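Local coordinates for electron transfer flavoprotein, alpha subunit (Thermotoga maritima, PDB 7KOE), which probably carries electrons through bound FAD as part of a flavin-based electron transfer complex, at residues S22-R30 with V53-D63. Residues are numbered along the deposited sequence; the frame is centred on the assembly and turned at random.
Sequences SWELIGKAR and VAKEAIQRGAD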
ATOM      1  N   SER B  22      23.870  48.717   4.573  1.00 57.06           N
ATOM      2  CA  SER B  22      23.417  49.446   5.751  1.00 57.06           C
ATOM      3  C   SER B  22      22.066  50.104   5.517  1.00 57.06           C
ATOM      4  O   SER B  22      21.275  50.243   6.455  1.00 57.06           O
ATOM      5  CB  SER B  22      24.453  50.495   6.134  1.00 57.06           C
ATOM      6  OG  SER B  22      25.698  49.885   6.420  1.00 57.06           O
ATOM      7  N   TRP B  23      21.773  50.481   4.275  1.00 61.66           N
ATOM      8  CA  TRP B  23      20.511  51.115   3.938  1.00 61.66           C
ATOM      9  C   TRP B  23      19.502  50.156   3.328  1.00 61.66           C
ATOM     10  O   TRP B  23      18.331  50.522   3.192  1.00 61.66           O
ATOM     11  CB  TRP B  23      20.754  52.285   2.985  1.00 61.66           C
ATOM     12  CG  TRP B  23      21.814  53.214   3.476  1.00 61.66           C
ATOM     13  CD1 TRP B  23      21.980  53.674   4.751  1.00 61.66           C
ATOM     14  CD2 TRP B  23      22.860  53.795   2.701  1.00 61.66           C
ATOM     15  NE1 TRP B  23      23.067  54.505   4.816  1.00 61.66           N
ATOM     16  CE2 TRP B  23      23.625  54.598   3.569  1.00 61.66           C
ATOM     17  CE3 TRP B  23      23.224  53.716   1.356  1.00 61.66           C
ATOM     18  CZ2 TRP B  23      24.731  55.318   3.133  1.00 61.66           C
ATOM     19  CZ3 TRP B  23      24.322  54.429   0.924  1.00 61.66           C
ATOM     20  CH2 TRP B  23      25.065  55.220   1.811  1.00 61.66           C
ATOM     21  N   GLU B  24      19.920  48.947   2.953  1.00 62.49           N
ATOM     22  CA  GLU B  24      18.956  47.923   2.567  1.00 62.49           C
ATOM     23  C   GLU B  24      18.362  47.241   3.788  1.00 62.49           C
ATOM     24  O   GLU B  24      17.246  46.719   3.720  1.00 62.49           O
ATOM     25  CB  GLU B  24      19.612  46.890   1.654  1.00 62.49           C
ATOM     26  CG  GLU B  24      20.433  47.512   0.550  1.00 62.49           C
ATOM     27  CD  GLU B  24      20.648  46.613  -0.643  1.00 62.49           C
ATOM     28  OE1 GLU B  24      21.812  46.257  -0.915  1.00 62.49           O
ATOM     29  OE2 GLU B  24      19.667  46.299  -1.337  1.00 62.49           O
ATOM     30  N   LEU B  25      19.086  47.242   4.906  1.00 54.91           N
ATOM     31  CA  LEU B  25      18.559  46.716   6.155  1.00 54.91           C
ATOM     32  C   LEU B  25      17.745  47.740   6.919  1.00 54.91           C
ATOM     33  O   LEU B  25      16.837  47.366   7.669  1.00 54.91           O
ATOM     34  CB  LEU B  25      19.694  46.219   7.047  1.00 54.91           C
ATOM     35  CG  LEU B  25      20.453  45.006   6.527  1.00 54.91           C
ATOM     36  CD1 LEU B  25      21.301  44.431   7.634  1.00 54.91           C
ATOM     37  CD2 LEU B  25      19.492  43.976   5.972  1.00 54.91           C
ATOM     38  N   ILE B  26      18.075  49.022   6.764  1.00 56.09           N
ATOM     39  CA  ILE B  26      17.239  50.086   7.305  1.00 56.09           C
ATOM     40  C   ILE B  26      15.881  50.082   6.614  1.00 56.09           C
ATOM     41  O   ILE B  26      14.835  50.203   7.263  1.00 56.09           O
ATOM     42  CB  ILE B  26      17.975  51.434   7.173  1.00 56.09           C
ATOM     43  CG1 ILE B  26      18.885  51.656   8.381  1.00 56.09           C
ATOM     44  CG2 ILE B  26      17.023  52.597   7.007  1.00 56.09           C
ATOM     45  CD1 ILE B  26      19.898  52.746   8.178  1.00 56.09           C
ATOM     46  N   GLY B  27      15.875  49.881   5.294  1.00 58.14           N
ATOM     47  CA  GLY B  27      14.621  49.778   4.573  1.00 58.14           C
ATOM     48  C   GLY B  27      13.876  48.487   4.838  1.00 58.14           C
ATOM     49  O   GLY B  27      12.644  48.455   4.771  1.00 58.14           O
ATOM     50  N   LYS B  28      14.601  47.408   5.137  1.00 57.23           N
ATOM     51  CA  LYS B  28      13.942  46.146   5.453  1.00 57.23           C
ATOM     52  C   LYS B  28      13.336  46.182   6.849  1.00 57.23           C
ATOM     53  O   LYS B  28      12.246  45.642   7.073  1.00 57.23           O
ATOM     54  CB  LYS B  28      14.932  44.989   5.323  1.00 57.23           C
ATOM     55  CG  LYS B  28      14.379  43.621   5.694  1.00 57.23           C
ATOM     56  CD  LYS B  28      13.161  43.264   4.865  1.00 57.23           C
ATOM     57  CE  LYS B  28      12.350  42.178   5.540  1.00 57.23           C
ATOM     58  NZ  LYS B  28      11.100  41.870   4.797  1.00 57.23           N
ATOM     59  N   ALA B  29      14.018  46.833   7.794  1.00 55.29           N
ATOM     60  CA  ALA B  29      13.495  46.949   9.148  1.00 55.29           C
ATOM     61  C   ALA B  29      12.270  47.851   9.221  1.00 55.29           C
ATOM     62  O   ALA B  29      11.488  47.730  10.169  1.00 55.29           O
ATOM     63  CB  ALA B  29      14.586  47.458  10.085  1.00 55.29           C
ATOM     64  N   ARG B  30      12.093  48.754   8.250  1.00 60.20           N
ATOM     65  CA  ARG B  30      10.840  49.494   8.137  1.00 60.20           C
ATOM     66  C   ARG B  30       9.678  48.560   7.836  1.00 60.20           C
ATOM     67  O   ARG B  30       8.595  48.701   8.412  1.00 60.20           O
ATOM     68  CB  ARG B  30      10.953  50.561   7.051  1.00 60.20           C
ATOM     69  CG  ARG B  30      11.796  51.752   7.440  1.00 60.20           C
ATOM     70  CD  ARG B  30      11.314  52.351   8.743  1.00 60.20           C
ATOM     71  NE  ARG B  30      10.126  53.177   8.579  1.00 60.20           N
ATOM     72  CZ  ARG B  30       9.383  53.608   9.592  1.00 60.20           C
ATOM     73  NH1 ARG B  30       9.710  53.287  10.836  1.00 60.20           N
ATOM     74  NH2 ARG B  30       8.316  54.361   9.362  1.00 60.20           N
ATOM     75  N   VAL B  53      26.938  60.610   7.123  1.00 59.10           N
ATOM     76  CA  VAL B  53      26.187  59.391   6.867  1.00 59.10           C
ATOM     77  C   VAL B  53      25.162  59.098   7.960  1.00 59.10           C
ATOM     78  O   VAL B  53      24.163  58.410   7.687  1.00 59.10           O
ATOM     79  CB  VAL B  53      27.151  58.193   6.672  1.00 59.10           C
ATOM     80  CG1 VAL B  53      27.856  57.816   7.965  1.00 59.10           C
ATOM     81  CG2 VAL B  53      26.478  57.001   5.999  1.00 59.10           C
ATOM     82  N   ALA B  54      25.328  59.640   9.173  1.00 60.77           N
ATOM     83  CA  ALA B  54      24.324  59.463  10.219  1.00 60.77           C
ATOM     84  C   ALA B  54      23.030  60.190   9.882  1.00 60.77           C
ATOM     85  O   ALA B  54      21.948  59.740  10.271  1.00 60.77           O
ATOM     86  CB  ALA B  54      24.871  59.943  11.561  1.00 60.77           C
ATOM     87  N   LYS B  55      23.119  61.305   9.158  1.00 61.21           N
ATOM     88  CA  LYS B  55      21.932  61.930   8.596  1.00 61.21           C
ATOM     89  C   LYS B  55      21.444  61.210   7.349  1.00 61.21           C
ATOM     90  O   LYS B  55      20.253  61.290   7.028  1.00 61.21           O
ATOM     91  CB  LYS B  55      22.211  63.395   8.262  1.00 61.21           C
ATOM     92  CG  LYS B  55      22.389  64.288   9.475  1.00 61.21           C
ATOM     93  CD  LYS B  55      22.081  65.737   9.136  1.00 61.21           C
ATOM     94  CE  LYS B  55      22.947  66.240   7.992  1.00 61.21           C
ATOM     95  NZ  LYS B  55      24.347  66.484   8.430  1.00 61.21           N
ATOM     96  N   GLU B  56      22.338  60.516   6.641  1.00 64.36           N
ATOM     97  CA  GLU B  56      21.934  59.755   5.464  1.00 64.36           C
ATOM     98  C   GLU B  56      21.104  58.538   5.850  1.00 64.36           C
ATOM     99  O   GLU B  56      20.230  58.119   5.085  1.00 64.36           O
ATOM    100  CB  GLU B  56      23.175  59.348   4.663  1.00 64.36           C
ATOM    101  CG  GLU B  56      22.918  58.584   3.371  1.00 64.36           C
ATOM    102  CD  GLU B  56      22.213  59.414   2.317  1.00 64.36           C
ATOM    103  OE1 GLU B  56      22.369  60.652   2.318  1.00 64.36           O
ATOM    104  OE2 GLU B  56      21.497  58.823   1.482  1.00 64.36           O
ATOM    105  N   ALA B  57      21.342  57.981   7.040  1.00 60.79           N
ATOM    106  CA  ALA B  57      20.558  56.842   7.502  1.00 60.79           C
ATOM    107  C   ALA B  57      19.113  57.236   7.779  1.00 60.79           C
ATOM    108  O   ALA B  57      18.189  56.465   7.495  1.00 60.79           O
ATOM    109  CB  ALA B  57      21.194  56.243   8.753  1.00 60.79           C
ATOM    110  N   ILE B  58      18.902  58.441   8.312  1.00 64.08           N
ATOM    111  CA  ILE B  58      17.553  58.905   8.615  1.00 64.08           C
ATOM    112  C   ILE B  58      16.787  59.210   7.335  1.00 64.08           C
ATOM    113  O   ILE B  58      15.566  59.033   7.277  1.00 64.08           O
ATOM    114  CB  ILE B  58      17.620  60.124   9.549  1.00 64.08           C
ATOM    115  CG1 ILE B  58      18.648  59.874  10.648  1.00 64.08           C
ATOM    116  CG2 ILE B  58      16.268  60.397  10.174  1.00 64.08           C
ATOM    117  CD1 ILE B  58      18.763  60.989  11.650  1.00 64.08           C
ATOM    118  N   GLN B  59      17.483  59.653   6.287  1.00 69.25           N
ATOM    119  CA  GLN B  59      16.836  59.812   4.992  1.00 69.25           C
ATOM    120  C   GLN B  59      16.497  58.474   4.353  1.00 69.25           C
ATOM    121  O   GLN B  59      15.561  58.407   3.549  1.00 69.25           O
ATOM    122  CB  GLN B  59      17.725  60.625   4.056  1.00 69.25           C
ATOM    123  CG  GLN B  59      18.017  62.024   4.553  1.00 69.25           C
ATOM    124  CD  GLN B  59      18.968  62.771   3.647  1.00 69.25           C
ATOM    125  OE1 GLN B  59      19.004  62.538   2.440  1.00 69.25           O
ATOM    126  NE2 GLN B  59      19.751  63.672   4.227  1.00 69.25           N
ATOM    127  N   ARG B  60      17.225  57.409   4.693  1.00 64.58           N
ATOM    128  CA  ARG B  60      16.921  56.089   4.158  1.00 64.58           C
ATOM    129  C   ARG B  60      15.843  55.369   4.955  1.00 64.58           C
ATOM    130  O   ARG B  60      15.300  54.372   4.472  1.00 64.58           O
ATOM    131  CB  ARG B  60      18.183  55.228   4.110  1.00 64.58           C
ATOM    132  CG  ARG B  60      19.230  55.722   3.136  1.00 64.58           C
ATOM    133  CD  ARG B  60      18.829  55.458   1.706  1.00 64.58           C
ATOM    134  NE  ARG B  60      19.896  55.812   0.777  1.00 64.58           N
ATOM    135  CZ  ARG B  60      19.891  55.506  -0.516  1.00 64.58           C
ATOM    136  NH1 ARG B  60      18.871  54.840  -1.037  1.00 64.58           N
ATOM    137  NH2 ARG B  60      20.905  55.866  -1.287  1.00 64.58           N
ATOM    138  N   GLY B  61      15.524  55.839   6.155  1.00 59.88           N
ATOM    139  CA  GLY B  61      14.412  55.265   6.882  1.00 59.88           C
ATOM    140  C   GLY B  61      14.694  54.939   8.333  1.00 59.88           C
ATOM    141  O   GLY B  61      13.844  54.354   9.007  1.00 59.88           O
ATOM    142  N   ALA B  62      15.874  55.294   8.830  1.00 58.36           N
ATOM    143  CA  ALA B  62      16.175  55.084  10.239  1.00 58.36           C
ATOM    144  C   ALA B  62      15.355  56.052  11.077  1.00 58.36           C
ATOM    145  O   ALA B  62      15.367  57.262  10.823  1.00 58.36           O
ATOM    146  CB  ALA B  62      17.664  55.272  10.505  1.00 58.36           C
ATOM    147  N   ASP B  63      14.613  55.518  12.051  1.00 60.66           N
ATOM    148  CA  ASP B  63      13.819  56.385  12.915  1.00 60.66           C
ATOM    149  C   ASP B  63      14.719  57.207  13.821  1.00 60.66           C
ATOM    150  O   ASP B  63      14.600  58.435  13.878  1.00 60.66           O
ATOM    151  CB  ASP B  63      12.840  55.559  13.748  1.00 60.66           C
ATOM    152  CG  ASP B  63      11.794  54.875  12.901  1.00 60.66           C
ATOM    153  OD1 ASP B  63      12.005  54.745  11.678  1.00 60.66           O
ATOM    154  OD2 ASP B  63      10.760  54.458  13.460  1.00 60.66           O
TER
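Trp23 is the knob by which helix 21-33 packs on helix 51-60, two neighbouring helices of the Rossmann-like α/β domain of electron transfer flavoproteins; their segments cross at -37°, with axes 9.6 Å apart. The indole lies among Val53, Glu56, Ala57 and Arg60. Over one face runs the aliphatic part of Arg60, its CG 3.9 Å from the centroid of the five-membered ring in a CH-pi contact, and beyond it the guanidinium turns nearly parallel to the ring, 9° between planes. Val53 CG2 meets the ring edge at CZ2. One turn on, Ile26 fills the buried middle: CD1 reaches Ala57 CB at 3.8 Å, while CG2, anti to the backbone N, rests on the backbone either side of Gly61, 3.5 Å from both Arg60 O and Ala62 N. Val9 of strand 6-9, in the parallel sheet, also touches Ile26. The margins are more open and polar. Arg60 NE forms a salt bridge with Glu56 OE2 whose hydrogen bond is long and weak, 3.5 Å, and its NH1 bonds to Leu171 O. At the other end the chain of Arg30, bent at chi2 and chi3, passes Gly61 O and brings NH1 to within 2.8 Å of Asp63 OD1, a salt bridge whose carboxylate oxygen also pairs with Arg177 NH2.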